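Local coordinates for protein methanogen homoaconitase large subunit (Methanocaldococcus jannaschii, PDB 4KP2) that forms, with a small partner subunit, an iron-sulfur hydro-lyase that interconverts (R)-homocitrate, cis-homoaconitate and homoisocitrate on the route to 2-oxosuberate, at residues V79-N84 with K109-G114; A124-L129 with K254-S259; V45-A50 with F133-D138. All coordinates share one frame; numbering follows the deposited sequence.

Interaction 1 of 3, residues V79-N84 with K109-G114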
ATOM      1  N   VAL A  79      -6.006  -2.207 -21.017  1.00 41.70           N
ATOM      2  CA  VAL A  79      -6.227  -1.253 -19.937  1.00 43.96           C
ATOM      3  C   VAL A  79      -5.734  -1.821 -18.610  1.00 44.43           C
ATOM      4  O   VAL A  79      -6.099  -2.933 -18.228  1.00 46.03           O
ATOM      5  CB  VAL A  79      -7.715  -0.876 -19.806  1.00 38.24           C
ATOM      6  CG1 VAL A  79      -7.916   0.098 -18.656  1.00 39.19           C
ATOM      7  CG2 VAL A  79      -8.226  -0.279 -21.107  1.00 39.10           C
ATOM      8  N   ALA A  80      -4.900  -1.056 -17.911  1.00 42.20           N
ATOM      9  CA  ALA A  80      -4.340  -1.505 -16.641  1.00 43.75           C
ATOM     10  C   ALA A  80      -4.254  -0.378 -15.613  1.00 42.62           C
ATOM     11  O   ALA A  80      -3.715   0.693 -15.892  1.00 37.83           O
ATOM     12  CB  ALA A  80      -2.971  -2.129 -16.859  1.00 41.15           C
ATOM     13  N   PHE A  81      -4.790  -0.633 -14.423  1.00 44.87           N
ATOM     14  CA  PHE A  81      -4.743   0.339 -13.337  1.00 48.70           C
ATOM     15  C   PHE A  81      -3.467   0.149 -12.530  1.00 44.51           C
ATOM     16  O   PHE A  81      -3.180  -0.956 -12.067  1.00 47.29           O
ATOM     17  CB  PHE A  81      -5.960   0.187 -12.419  1.00 46.77           C
ATOM     18  CG  PHE A  81      -7.277   0.441 -13.099  1.00 45.45           C
ATOM     19  CD1 PHE A  81      -7.333   1.062 -14.337  1.00 47.66           C
ATOM     20  CD2 PHE A  81      -8.463   0.061 -12.494  1.00 47.13           C
ATOM     21  CE1 PHE A  81      -8.544   1.294 -14.958  1.00 47.93           C
ATOM     22  CE2 PHE A  81      -9.678   0.292 -13.110  1.00 44.14           C
ATOM     23  CZ  PHE A  81      -9.719   0.908 -14.342  1.00 45.20           C
ATOM     24  N   ASP A  82      -2.702   1.222 -12.357  1.00 44.45           N
ATOM     25  CA  ASP A  82      -1.427   1.124 -11.656  1.00 45.83           C
ATOM     26  C   ASP A  82      -1.009   2.428 -10.981  1.00 44.01           C
ATOM     27  O   ASP A  82      -0.368   2.411  -9.931  1.00 50.77           O
ATOM     28  CB  ASP A  82      -0.329   0.658 -12.614  1.00 41.42           C
ATOM     29  CG  ASP A  82      -0.078   1.646 -13.737  1.00 43.25           C
ATOM     30  OD1 ASP A  82      -1.030   2.347 -14.140  1.00 46.84           O
ATOM     31  OD2 ASP A  82       1.073   1.721 -14.216  1.00 48.09           O
ATOM     32  N   HIS A  83      -1.370   3.555 -11.586  1.00 47.14           N
ATOM     33  CA  HIS A  83      -0.950   4.859 -11.086  1.00 51.34           C
ATOM     34  C   HIS A  83      -1.557   5.202  -9.728  1.00 49.98           C
ATOM     35  O   HIS A  83      -0.869   5.712  -8.844  1.00 49.66           O
ATOM     36  CB  HIS A  83      -1.287   5.955 -12.099  1.00 47.71           C
ATOM     37  CG  HIS A  83      -0.311   6.054 -13.229  1.00 47.15           C
ATOM     38  ND1 HIS A  83       0.009   4.982 -14.034  1.00 49.72           N
ATOM     39  CD2 HIS A  83       0.417   7.099 -13.687  1.00 46.61           C
ATOM     40  CE1 HIS A  83       0.891   5.363 -14.940  1.00 52.35           C
ATOM     41  NE2 HIS A  83       1.156   6.643 -14.751  1.00 52.88           N
ATOM     42  N   ASN A  84      -2.848   4.927  -9.569  1.00 46.23           N
ATOM     43  CA  ASN A  84      -3.559   5.284  -8.348  1.00 50.86           C
ATOM     44  C   ASN A  84      -4.265   4.090  -7.718  1.00 51.03           C
ATOM     45  O   ASN A  84      -5.487   4.093  -7.562  1.00 54.29           O
ATOM     46  CB  ASN A  84      -4.570   6.396  -8.635  1.00 56.72           C
ATOM     47  CG  ASN A  84      -3.930   7.620  -9.263  1.00 59.86           C
ATOM     48  OD1 ASN A  84      -3.515   8.543  -8.564  1.00 66.50           O
ATOM     49  ND2 ASN A  84      -3.848   7.632 -10.589  1.00 48.01           N
ATOM     50  N   LYS A 109     -11.310  -7.128 -23.230  1.00 38.85           N
ATOM     51  CA  LYS A 109     -10.962  -8.350 -22.514  1.00 39.60           C
ATOM     52  C   LYS A 109      -9.582  -8.247 -21.878  1.00 42.94           C
ATOM     53  O   LYS A 109      -9.332  -8.820 -20.817  1.00 43.00           O
ATOM     54  CB  LYS A 109     -11.027  -9.559 -23.446  1.00 38.12           C
ATOM     55  CG  LYS A 109     -12.421  -9.856 -23.970  1.00 50.87           C
ATOM     56  CD  LYS A 109     -12.434 -11.113 -24.821  1.00 58.27           C
ATOM     57  CE  LYS A 109     -13.832 -11.417 -25.328  1.00 62.96           C
ATOM     58  NZ  LYS A 109     -13.853 -12.657 -26.147  1.00 78.42           N
ATOM     59  N   ASN A 110      -8.691  -7.510 -22.531  1.00 40.14           N
ATOM     60  CA  ASN A 110      -7.347  -7.300 -22.012  1.00 42.36           C
ATOM     61  C   ASN A 110      -7.318  -6.223 -20.935  1.00 43.83           C
ATOM     62  O   ASN A 110      -6.570  -5.251 -21.041  1.00 50.42           O
ATOM     63  CB  ASN A 110      -6.388  -6.927 -23.142  1.00 51.30           C
ATOM     64  CG  ASN A 110      -6.356  -7.962 -24.244  1.00 52.12           C
ATOM     65  OD1 ASN A 110      -6.558  -9.151 -24.002  1.00 52.21           O
ATOM     66  ND2 ASN A 110      -6.102  -7.513 -25.466  1.00 53.06           N
ATOM     67  N   PHE A 111      -8.133  -6.398 -19.900  1.00 39.27           N
ATOM     68  CA  PHE A 111      -8.205  -5.428 -18.817  1.00 45.68           C
ATOM     69  C   PHE A 111      -7.553  -5.958 -17.548  1.00 48.87           C
ATOM     70  O   PHE A 111      -7.721  -7.123 -17.191  1.00 46.17           O
ATOM     71  CB  PHE A 111      -9.658  -5.044 -18.541  1.00 42.85           C
ATOM     72  CG  PHE A 111      -9.841  -4.216 -17.303  1.00 40.83           C
ATOM     73  CD1 PHE A 111      -9.329  -2.932 -17.232  1.00 46.32           C
ATOM     74  CD2 PHE A 111     -10.531  -4.717 -16.214  1.00 45.77           C
ATOM     75  CE1 PHE A 111      -9.497  -2.165 -16.096  1.00 47.97           C
ATOM     76  CE2 PHE A 111     -10.704  -3.954 -15.075  1.00 46.04           C
ATOM     77  CZ  PHE A 111     -10.186  -2.677 -15.015  1.00 47.82           C
ATOM     78  N   HIS A 112      -6.810  -5.092 -16.869  1.00 46.08           N
ATOM     79  CA  HIS A 112      -6.136  -5.466 -15.634  1.00 49.96           C
ATOM     80  C   HIS A 112      -6.483  -4.514 -14.497  1.00 50.70           C
ATOM     81  O   HIS A 112      -6.228  -3.314 -14.576  1.00 52.80           O
ATOM     82  CB  HIS A 112      -4.624  -5.521 -15.845  1.00 44.36           C
ATOM     83  CG  HIS A 112      -4.190  -6.594 -16.793  1.00 47.54           C
ATOM     84  ND1 HIS A 112      -3.887  -7.871 -16.379  1.00 50.17           N
ATOM     85  CD2 HIS A 112      -4.019  -6.581 -18.136  1.00 46.87           C
ATOM     86  CE1 HIS A 112      -3.540  -8.602 -17.426  1.00 51.03           C
ATOM     87  NE2 HIS A 112      -3.613  -7.842 -18.503  1.00 50.38           N
ATOM     88  N   LYS A 113      -7.067  -5.066 -13.442  1.00 46.30           N
ATOM     89  CA  LYS A 113      -7.490  -4.280 -12.291  1.00 45.96           C
ATOM     90  C   LYS A 113      -6.297  -3.824 -11.464  1.00 48.23           C
ATOM     91  O   LYS A 113      -5.147  -4.089 -11.816  1.00 48.02           O
ATOM     92  CB  LYS A 113      -8.432  -5.105 -11.417  1.00 45.71           C
ATOM     93  CG  LYS A 113      -9.625  -5.663 -12.163  1.00 56.34           C
ATOM     94  CD  LYS A 113     -10.263  -6.809 -11.402  1.00 58.46           C
ATOM     95  CE  LYS A 113     -10.710  -6.376 -10.019  1.00 59.97           C
ATOM     96  NZ  LYS A 113     -11.295  -7.511  -9.256  1.00 64.28           N
ATOM     97  N   GLY A 114      -6.582  -3.138 -10.364  1.00 52.04           N
ATOM     98  CA  GLY A 114      -5.542  -2.709  -9.452  1.00 50.72           C
ATOM     99  C   GLY A 114      -4.894  -3.893  -8.765  1.00 49.41           C
ATOM    100  O   GLY A 114      -5.577  -4.819  -8.331  1.00 46.91           O
TER

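Interaction 2 of 3, residues A124-L129 with K254-S259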
ATOM      1  N   ALA A 124       4.676  -5.952 -21.010  1.00 47.46           N
ATOM      2  CA  ALA A 124       5.885  -6.699 -21.334  1.00 50.78           C
ATOM      3  C   ALA A 124       5.748  -8.167 -20.955  1.00 51.26           C
ATOM      4  O   ALA A 124       6.449  -9.026 -21.491  1.00 57.36           O
ATOM      5  CB  ALA A 124       7.087  -6.084 -20.637  1.00 45.16           C
ATOM      6  N   GLU A 125       4.839  -8.452 -20.029  1.00 53.05           N
ATOM      7  CA  GLU A 125       4.686  -9.806 -19.509  1.00 58.22           C
ATOM      8  C   GLU A 125       3.740 -10.681 -20.322  1.00 59.38           C
ATOM      9  O   GLU A 125       3.738 -11.900 -20.156  1.00 62.49           O
ATOM     10  CB  GLU A 125       4.212  -9.774 -18.054  1.00 53.54           C
ATOM     11  CG  GLU A 125       5.305  -9.492 -17.043  1.00 50.77           C
ATOM     12  CD  GLU A 125       4.788  -9.504 -15.619  1.00 54.42           C
ATOM     13  OE1 GLU A 125       3.586  -9.785 -15.423  1.00 39.46           O
ATOM     14  OE2 GLU A 125       5.582  -9.231 -14.695  1.00 53.10           O
ATOM     15  N   ASN A 126       2.938 -10.075 -21.194  1.00 55.82           N
ATOM     16  CA  ASN A 126       1.901 -10.842 -21.879  1.00 56.60           C
ATOM     17  C   ASN A 126       1.359 -10.238 -23.176  1.00 56.71           C
ATOM     18  O   ASN A 126       0.331 -10.686 -23.682  1.00 61.50           O
ATOM     19  CB  ASN A 126       0.741 -11.114 -20.913  1.00 63.01           C
ATOM     20  CG  ASN A 126       0.007 -12.403 -21.227  1.00 65.86           C
ATOM     21  OD1 ASN A 126      -1.029 -12.395 -21.891  1.00 64.34           O
ATOM     22  ND2 ASN A 126       0.542 -13.520 -20.750  1.00 67.75           N
ATOM     23  N   TYR A 127       2.038  -9.237 -23.727  1.00 51.95           N
ATOM     24  CA  TYR A 127       1.516  -8.577 -24.923  1.00 48.67           C
ATOM     25  C   TYR A 127       2.554  -8.213 -25.985  1.00 47.20           C
ATOM     26  O   TYR A 127       2.475  -8.686 -27.119  1.00 51.30           O
ATOM     27  CB  TYR A 127       0.704  -7.336 -24.539  1.00 51.37           C
ATOM     28  CG  TYR A 127      -0.537  -7.643 -23.734  1.00 51.60           C
ATOM     29  CD1 TYR A 127      -1.664  -8.180 -24.341  1.00 52.89           C
ATOM     30  CD2 TYR A 127      -0.583  -7.396 -22.368  1.00 50.05           C
ATOM     31  CE1 TYR A 127      -2.802  -8.463 -23.611  1.00 52.86           C
ATOM     32  CE2 TYR A 127      -1.718  -7.675 -21.631  1.00 55.13           C
ATOM     33  CZ  TYR A 127      -2.824  -8.210 -22.258  1.00 52.76           C
ATOM     34  OH  TYR A 127      -3.957  -8.491 -21.529  1.00 48.67           O
ATOM     35  N   VAL A 128       3.513  -7.370 -25.618  1.00 48.30           N
ATOM     36  CA  VAL A 128       4.454  -6.798 -26.583  1.00 44.55           C
ATOM     37  C   VAL A 128       5.305  -7.823 -27.334  1.00 46.99           C
ATOM     38  O   VAL A 128       6.152  -8.497 -26.747  1.00 49.53           O
ATOM     39  CB  VAL A 128       5.392  -5.772 -25.918  1.00 44.62           C
ATOM     40  CG1 VAL A 128       6.381  -5.228 -26.936  1.00 45.72           C
ATOM     41  CG2 VAL A 128       4.587  -4.643 -25.296  1.00 47.30           C
ATOM     42  N   LEU A 129       5.076  -7.920 -28.640  1.00 50.28           N
ATOM     43  CA  LEU A 129       5.883  -8.767 -29.510  1.00 47.78           C
ATOM     44  C   LEU A 129       6.829  -7.906 -30.338  1.00 44.91           C
ATOM     45  O   LEU A 129       6.557  -6.728 -30.560  1.00 46.50           O
ATOM     46  CB  LEU A 129       4.987  -9.594 -30.435  1.00 44.72           C
ATOM     47  CG  LEU A 129       4.225 -10.760 -29.808  1.00 44.03           C
ATOM     48  CD1 LEU A 129       3.356 -11.443 -30.853  1.00 43.18           C
ATOM     49  CD2 LEU A 129       5.193 -11.749 -29.186  1.00 47.02           C
ATOM     50  N   LYS A 254       9.394 -17.780 -20.952  1.00 67.87           N
ATOM     51  CA  LYS A 254       9.237 -17.846 -19.506  1.00 64.28           C
ATOM     52  C   LYS A 254       7.955 -17.160 -19.034  1.00 66.17           C
ATOM     53  O   LYS A 254       7.355 -17.565 -18.036  1.00 75.19           O
ATOM     54  CB  LYS A 254      10.469 -17.228 -18.835  1.00 59.83           C
ATOM     55  CG  LYS A 254      10.292 -16.818 -17.386  1.00 70.87           C
ATOM     56  CD  LYS A 254      11.608 -16.331 -16.804  1.00 73.91           C
ATOM     57  CE  LYS A 254      11.390 -15.493 -15.556  1.00 78.62           C
ATOM     58  NZ  LYS A 254      10.716 -14.203 -15.874  1.00 76.81           N
ATOM     59  N   GLU A 255       7.520 -16.143 -19.772  1.00 62.60           N
ATOM     60  CA  GLU A 255       6.399 -15.312 -19.342  1.00 63.27           C
ATOM     61  C   GLU A 255       5.041 -15.721 -19.919  1.00 64.93           C
ATOM     62  O   GLU A 255       4.129 -16.087 -19.176  1.00 75.13           O
ATOM     63  CB  GLU A 255       6.679 -13.841 -19.661  1.00 61.44           C
ATOM     64  CG  GLU A 255       7.914 -13.278 -18.973  1.00 61.34           C
ATOM     65  CD  GLU A 255       7.741 -13.145 -17.472  1.00 61.83           C
ATOM     66  OE1 GLU A 255       6.584 -13.086 -17.007  1.00 64.83           O
ATOM     67  OE2 GLU A 255       8.763 -13.097 -16.755  1.00 62.11           O
ATOM     68  N   ARG A 256       4.910 -15.654 -21.240  1.00 61.47           N
ATOM     69  CA  ARG A 256       3.616 -15.828 -21.894  1.00 64.14           C
ATOM     70  C   ARG A 256       3.408 -17.247 -22.399  1.00 63.47           C
ATOM     71  O   ARG A 256       2.838 -17.451 -23.471  1.00 67.44           O
ATOM     72  CB  ARG A 256       3.502 -14.860 -23.071  1.00 58.30           C
ATOM     73  CG  ARG A 256       4.174 -13.524 -22.824  1.00 59.13           C
ATOM     74  CD  ARG A 256       4.187 -12.660 -24.071  1.00 59.99           C
ATOM     75  NE  ARG A 256       4.787 -11.356 -23.811  1.00 54.97           N
ATOM     76  CZ  ARG A 256       4.966 -10.421 -24.737  1.00 51.73           C
ATOM     77  NH1 ARG A 256       5.521  -9.262 -24.410  1.00 51.32           N
ATOM     78  NH2 ARG A 256       4.596 -10.647 -25.989  1.00 54.08           N
ATOM     79  N   GLY A 257       3.858 -18.231 -21.628  1.00 65.10           N
ATOM     80  CA  GLY A 257       3.848 -19.602 -22.097  1.00 69.71           C
ATOM     81  C   GLY A 257       4.916 -19.737 -23.161  1.00 70.56           C
ATOM     82  O   GLY A 257       5.715 -18.821 -23.349  1.00 76.87           O
ATOM     83  N   LEU A 258       4.940 -20.861 -23.869  1.00 70.85           N
ATOM     84  CA  LEU A 258       5.982 -21.062 -24.870  1.00 77.31           C
ATOM     85  C   LEU A 258       5.694 -22.150 -25.892  1.00 83.19           C
ATOM     86  O   LEU A 258       4.761 -22.941 -25.751  1.00 91.90           O
ATOM     87  CB  LEU A 258       7.324 -21.363 -24.197  1.00 79.28           C
ATOM     88  CG  LEU A 258       7.627 -22.809 -23.802  1.00 79.62           C
ATOM     89  CD1 LEU A 258       9.092 -22.950 -23.419  1.00 82.05           C
ATOM     90  CD2 LEU A 258       6.731 -23.275 -22.664  1.00 72.05           C
ATOM     91  N   SER A 259       6.532 -22.164 -26.923  1.00 66.27           N
ATOM     92  CA  SER A 259       6.566 -23.212 -27.927  1.00 64.45           C
ATOM     93  C   SER A 259       7.775 -22.949 -28.811  1.00 74.10           C
ATOM     94  O   SER A 259       7.960 -21.835 -29.303  1.00 71.93           O
ATOM     95  CB  SER A 259       5.292 -23.216 -28.772  1.00 67.78           C
ATOM     96  OG  SER A 259       5.303 -24.284 -29.704  1.00 71.28           O
TER
HETATM   97  O   HOH W   1       7.600 -10.534 -14.712  1.00 54.07           O

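Interaction 3 of 3, residues V45-A50 with F133-D138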
ATOM      1  N   VAL A  45       0.753   4.676 -39.828  1.00 51.00           N
ATOM      2  CA  VAL A  45       1.048   3.361 -39.271  1.00 47.28           C
ATOM      3  C   VAL A  45      -0.152   2.746 -38.557  1.00 46.33           C
ATOM      4  O   VAL A  45      -0.771   3.380 -37.703  1.00 46.97           O
ATOM      5  CB  VAL A  45       2.225   3.429 -38.279  1.00 42.46           C
ATOM      6  CG1 VAL A  45       2.541   2.046 -37.732  1.00 42.07           C
ATOM      7  CG2 VAL A  45       3.445   4.032 -38.950  1.00 50.89           C
ATOM      8  N   GLU A  46      -0.477   1.508 -38.914  1.00 42.62           N
ATOM      9  CA  GLU A  46      -1.511   0.764 -38.208  1.00 44.78           C
ATOM     10  C   GLU A  46      -0.959   0.294 -36.868  1.00 46.69           C
ATOM     11  O   GLU A  46       0.114  -0.300 -36.804  1.00 46.57           O
ATOM     12  CB  GLU A  46      -1.986  -0.430 -39.038  1.00 42.97           C
ATOM     13  CG  GLU A  46      -2.698  -0.044 -40.324  1.00 58.50           C
ATOM     14  CD  GLU A  46      -3.280  -1.240 -41.051  1.00 68.72           C
ATOM     15  OE1 GLU A  46      -3.015  -2.384 -40.621  1.00 69.46           O
ATOM     16  OE2 GLU A  46      -4.003  -1.034 -42.048  1.00 66.21           O
ATOM     17  N   VAL A  47      -1.695   0.570 -35.798  1.00 41.06           N
ATOM     18  CA  VAL A  47      -1.222   0.271 -34.450  1.00 37.97           C
ATOM     19  C   VAL A  47      -1.479  -1.181 -34.057  1.00 41.78           C
ATOM     20  O   VAL A  47      -2.593  -1.689 -34.200  1.00 52.15           O
ATOM     21  CB  VAL A  47      -1.862   1.216 -33.416  1.00 44.02           C
ATOM     22  CG1 VAL A  47      -1.317   0.937 -32.025  1.00 41.25           C
ATOM     23  CG2 VAL A  47      -1.606   2.662 -33.808  1.00 44.98           C
ATOM     24  N   ASP A  48      -0.437  -1.843 -33.562  1.00 41.07           N
ATOM     25  CA  ASP A  48      -0.530  -3.240 -33.156  1.00 45.01           C
ATOM     26  C   ASP A  48      -1.001  -3.388 -31.713  1.00 48.63           C
ATOM     27  O   ASP A  48      -1.580  -4.407 -31.344  1.00 48.66           O
ATOM     28  CB  ASP A  48       0.822  -3.934 -33.327  1.00 42.74           C
ATOM     29  CG  ASP A  48       1.214  -4.095 -34.776  1.00 46.73           C
ATOM     30  OD1 ASP A  48       0.326  -4.410 -35.595  1.00 56.68           O
ATOM     31  OD2 ASP A  48       2.406  -3.905 -35.097  1.00 48.89           O
ATOM     32  N   LEU A  49      -0.746  -2.368 -30.900  1.00 43.52           N
ATOM     33  CA  LEU A  49      -1.083  -2.430 -29.483  1.00 44.12           C
ATOM     34  C   LEU A  49      -1.334  -1.040 -28.902  1.00 44.54           C
ATOM     35  O   LEU A  49      -0.486  -0.154 -29.001  1.00 41.17           O
ATOM     36  CB  LEU A  49       0.037  -3.130 -28.711  1.00 43.94           C
ATOM     37  CG  LEU A  49      -0.306  -3.709 -27.339  1.00 41.47           C
ATOM     38  CD1 LEU A  49      -1.371  -4.783 -27.480  1.00 39.68           C
ATOM     39  CD2 LEU A  49       0.939  -4.271 -26.670  1.00 41.91           C
ATOM     40  N   ALA A  50      -2.502  -0.857 -28.296  1.00 41.33           N
ATOM     41  CA  ALA A  50      -2.866   0.421 -27.692  1.00 46.12           C
ATOM     42  C   ALA A  50      -3.175   0.255 -26.207  1.00 48.09           C
ATOM     43  O   ALA A  50      -3.928  -0.638 -25.819  1.00 46.34           O
ATOM     44  CB  ALA A  50      -4.051   1.034 -28.422  1.00 43.29           C
ATOM     45  N   PHE A 133       4.110  -2.069 -33.427  1.00 39.39           N
ATOM     46  CA  PHE A 133       4.002  -0.635 -33.211  1.00 41.06           C
ATOM     47  C   PHE A 133       3.136  -0.422 -31.979  1.00 39.00           C
ATOM     48  O   PHE A 133       1.912  -0.537 -32.042  1.00 38.50           O
ATOM     49  CB  PHE A 133       3.379   0.056 -34.424  1.00 37.69           C
ATOM     50  CG  PHE A 133       3.251   1.545 -34.270  1.00 34.40           C
ATOM     51  CD1 PHE A 133       4.296   2.383 -34.617  1.00 40.83           C
ATOM     52  CD2 PHE A 133       2.085   2.107 -33.779  1.00 42.55           C
ATOM     53  CE1 PHE A 133       4.181   3.753 -34.477  1.00 40.89           C
ATOM     54  CE2 PHE A 133       1.966   3.477 -33.636  1.00 49.22           C
ATOM     55  CZ  PHE A 133       3.015   4.300 -33.986  1.00 35.34           C
ATOM     56  N   VAL A 134       3.776  -0.123 -30.854  1.00 38.25           N
ATOM     57  CA  VAL A 134       3.068  -0.015 -29.584  1.00 42.59           C
ATOM     58  C   VAL A 134       2.775   1.431 -29.195  1.00 40.35           C
ATOM     59  O   VAL A 134       3.687   2.223 -28.959  1.00 35.59           O
ATOM     60  CB  VAL A 134       3.848  -0.703 -28.447  1.00 41.04           C
ATOM     61  CG1 VAL A 134       3.106  -0.553 -27.127  1.00 43.40           C
ATOM     62  CG2 VAL A 134       4.075  -2.168 -28.775  1.00 35.07           C
ATOM     63  N   ALA A 135       1.491   1.765 -29.131  1.00 35.34           N
ATOM     64  CA  ALA A 135       1.066   3.100 -28.738  1.00 35.46           C
ATOM     65  C   ALA A 135       0.532   3.077 -27.313  1.00 43.14           C
ATOM     66  O   ALA A 135      -0.225   2.181 -26.940  1.00 44.31           O
ATOM     67  CB  ALA A 135       0.008   3.613 -29.693  1.00 38.80           C
ATOM     68  N   GLY A 136       0.924   4.064 -26.517  1.00 39.96           N
ATOM     69  CA  GLY A 136       0.521   4.100 -25.125  1.00 43.96           C
ATOM     70  C   GLY A 136       0.234   5.490 -24.596  1.00 44.29           C
ATOM     71  O   GLY A 136       0.867   6.467 -24.995  1.00 41.36           O
ATOM     72  N   GLY A 137      -0.734   5.573 -23.688  1.00 41.07           N
ATOM     73  CA  GLY A 137      -1.064   6.824 -23.031  1.00 40.77           C
ATOM     74  C   GLY A 137      -0.176   7.041 -21.822  1.00 40.54           C
ATOM     75  O   GLY A 137      -0.658   7.234 -20.705  1.00 38.58           O
ATOM     76  N   ASP A 138       1.131   7.001 -22.053  1.00 46.01           N
ATOM     77  CA  ASP A 138       2.107   7.148 -20.986  1.00 41.14           C
ATOM     78  C   ASP A 138       3.425   7.625 -21.581  1.00 48.22           C
ATOM     79  O   ASP A 138       3.812   7.201 -22.670  1.00 44.48           O
ATOM     80  CB  ASP A 138       2.307   5.815 -20.263  1.00 42.17           C
ATOM     81  CG  ASP A 138       3.148   5.950 -19.010  1.00 45.48           C
ATOM     82  OD1 ASP A 138       4.387   5.839 -19.111  1.00 46.79           O
ATOM     83  OD2 ASP A 138       2.567   6.161 -17.924  1.00 46.20           O
TER

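Interaction 1 of 3, residues V79-N84 with K109-G114
The ring of Phe111 turns its edge to the face of Phe81 in a T-shaped (edge-to-face) pair, the centroids 5.0 Å apart and the planes at 78°. Phe111 CE1 lies over the rim of the Phe81 ring rather than its centre, 3.5 Å from Phe81 CZ. With CG anti to the backbone N (chi1 171°), the Phe111 ring also passes beside Val79, whose CB lies at the ring edge and whose CG1 methyl comes within 3.6 Å of Phe111 CD1. On the other face of the sheet Ala80 CB and His112 CB meet more loosely, at 3.9 Å.

Three backbone hydrogen bonds fix this register. Val79 uses both its polar atoms: its N donates to Asn110 O, and its O receives His112 N at 2.6 Å. Phe81 N then closes on His112 O at 3.0 Å. Val79 pairs with Phe111, and Ala80 with His112, as parallel neighbours.

Helix 90-106 packs on Val79, Phe81 and Phe111 through Phe102, Ala99, Leu100 and Val103, while Ile122 of helix 119-126 touches Ala80 and His112. The imidazole of His112 is bonded through NE2 to Tyr127 OH, and beyond the strand Asp82 shares backbone hydrogen bonding with Cys383, a predicted cluster ligand. Lys113 points away from residues 79-84, and its NZ reaches the carbonyls of His344 and Val347 of the second subunit.

Strand 77-80, helix 90-106 and strand 111-112 thus form a beta-alpha-beta unit at one edge of a parallel sheet, part of the three-layer alpha-beta-alpha sandwich of the aconitase family.

Interaction 2 of 3, residues A124-L129 with K254-S259
One face of the Arg256 guanidinium lies against the backbone of 124-129: Tyr127 N sits 3.3 Å above the plane, over its centre, and the carbonyl carbon of Asn126 lies nearer the rim. At the edge Ala124 O is in the guanidinium plane, and Val128 O approaches somewhat tilted from it. NH1 is bonded to both carbonyls, in a nearly straight bond to Ala124 O at 3.1 Å (172°) and a more bent one to Val128 O, modelled at 2.5 Å, a length shorter than usual that should not be pressed. NH2 adds a weak bond to Val128 O, and Leu129 CD2 rests 3.4 Å from Arg256 NH2.

The arginine is extended from CG to NE (chi2 173°, chi3 178°), which carries the charged end past Asn126. Nearer its root, Arg256 CG lies 3.2 Å from Glu125 O. A leucine in its place would probably leave the carbonyls of Ala124 and Val128 without this donor and free the turn after the helix to shift.

Glu125 OE1 is hydrogen-bonded to Ser355, and Glu255 OE1 forms a salt bridge with Lys357, which probably offsets part of the like charge of the two carboxylates.

Here an arginine from the loop between helices 246-254 and 260-267 gathers main-chain carbonyls where helix 119-126 gives way to the following loop, joining two parts of the fold distant in sequence.

Interaction 3 of 3, residues V45-A50 with F133-D138
Val45 and Val47 meet the Phe133 ring from different directions. Val45 lays its CG1 methyl over one face in a CH-pi contact, 3.8 Å from the ring centroid and 21° off the normal, whereas Val47 brings CG2 to the edge, 3.7 Å from Phe133 CE2. The ring stands in this corner because its CG is anti to the backbone N (chi1 -179°). The other methyl of Val47, CG1, packs 3.8 Å from Ala135 CB, so the one valine touches both residues.

Asp48 holds the start of the strand from two atoms. Its OD2 takes Phe133 N at 3.0 Å on the anti side, somewhat out of the carboxylate plane, and its own N donates to Phe133 O at 3.1 Å, while OD1 forms a salt bridge with Lys32. From there the chains run parallel, with Ala135 N bonded to Leu49 O at 2.8 Å, and Leu49 and Val134 facing the same way.

Leu123 of helix 119-126 covers Leu49 and Val134. Helix 156-165 packs on the face of Ala50 and Ala135, its Ile162 also touching Val47. Thr168 and Ile170 of strand 167-180 pack on Phe133. Strand 49-53 lies between strands 77-80 and 133-136 in the parallel sheet.

In the fold
Interactions 1 and 3 belong to the same parallel sheet: interaction 3 pairs central strands and is largely buried, whereas interaction 1 adds the outermost strand 111-112 and reaches the second subunit. Both combine backbone bonds with phenylalanine packing. Interaction 2, partly buried, is instead built on an arginine and main-chain carbonyls, and ties helix 119-126 to a loop far along the chain. That helix follows strand 111-112 and precedes strand 133-136, so segment 124-129 touches both sheet contacts: Tyr127 connects to His112 of interaction 1, while Tyr127 and Val128 pack on Leu49 of interaction 3. His83 and Asp138 also meet, linking interactions 1 and 3.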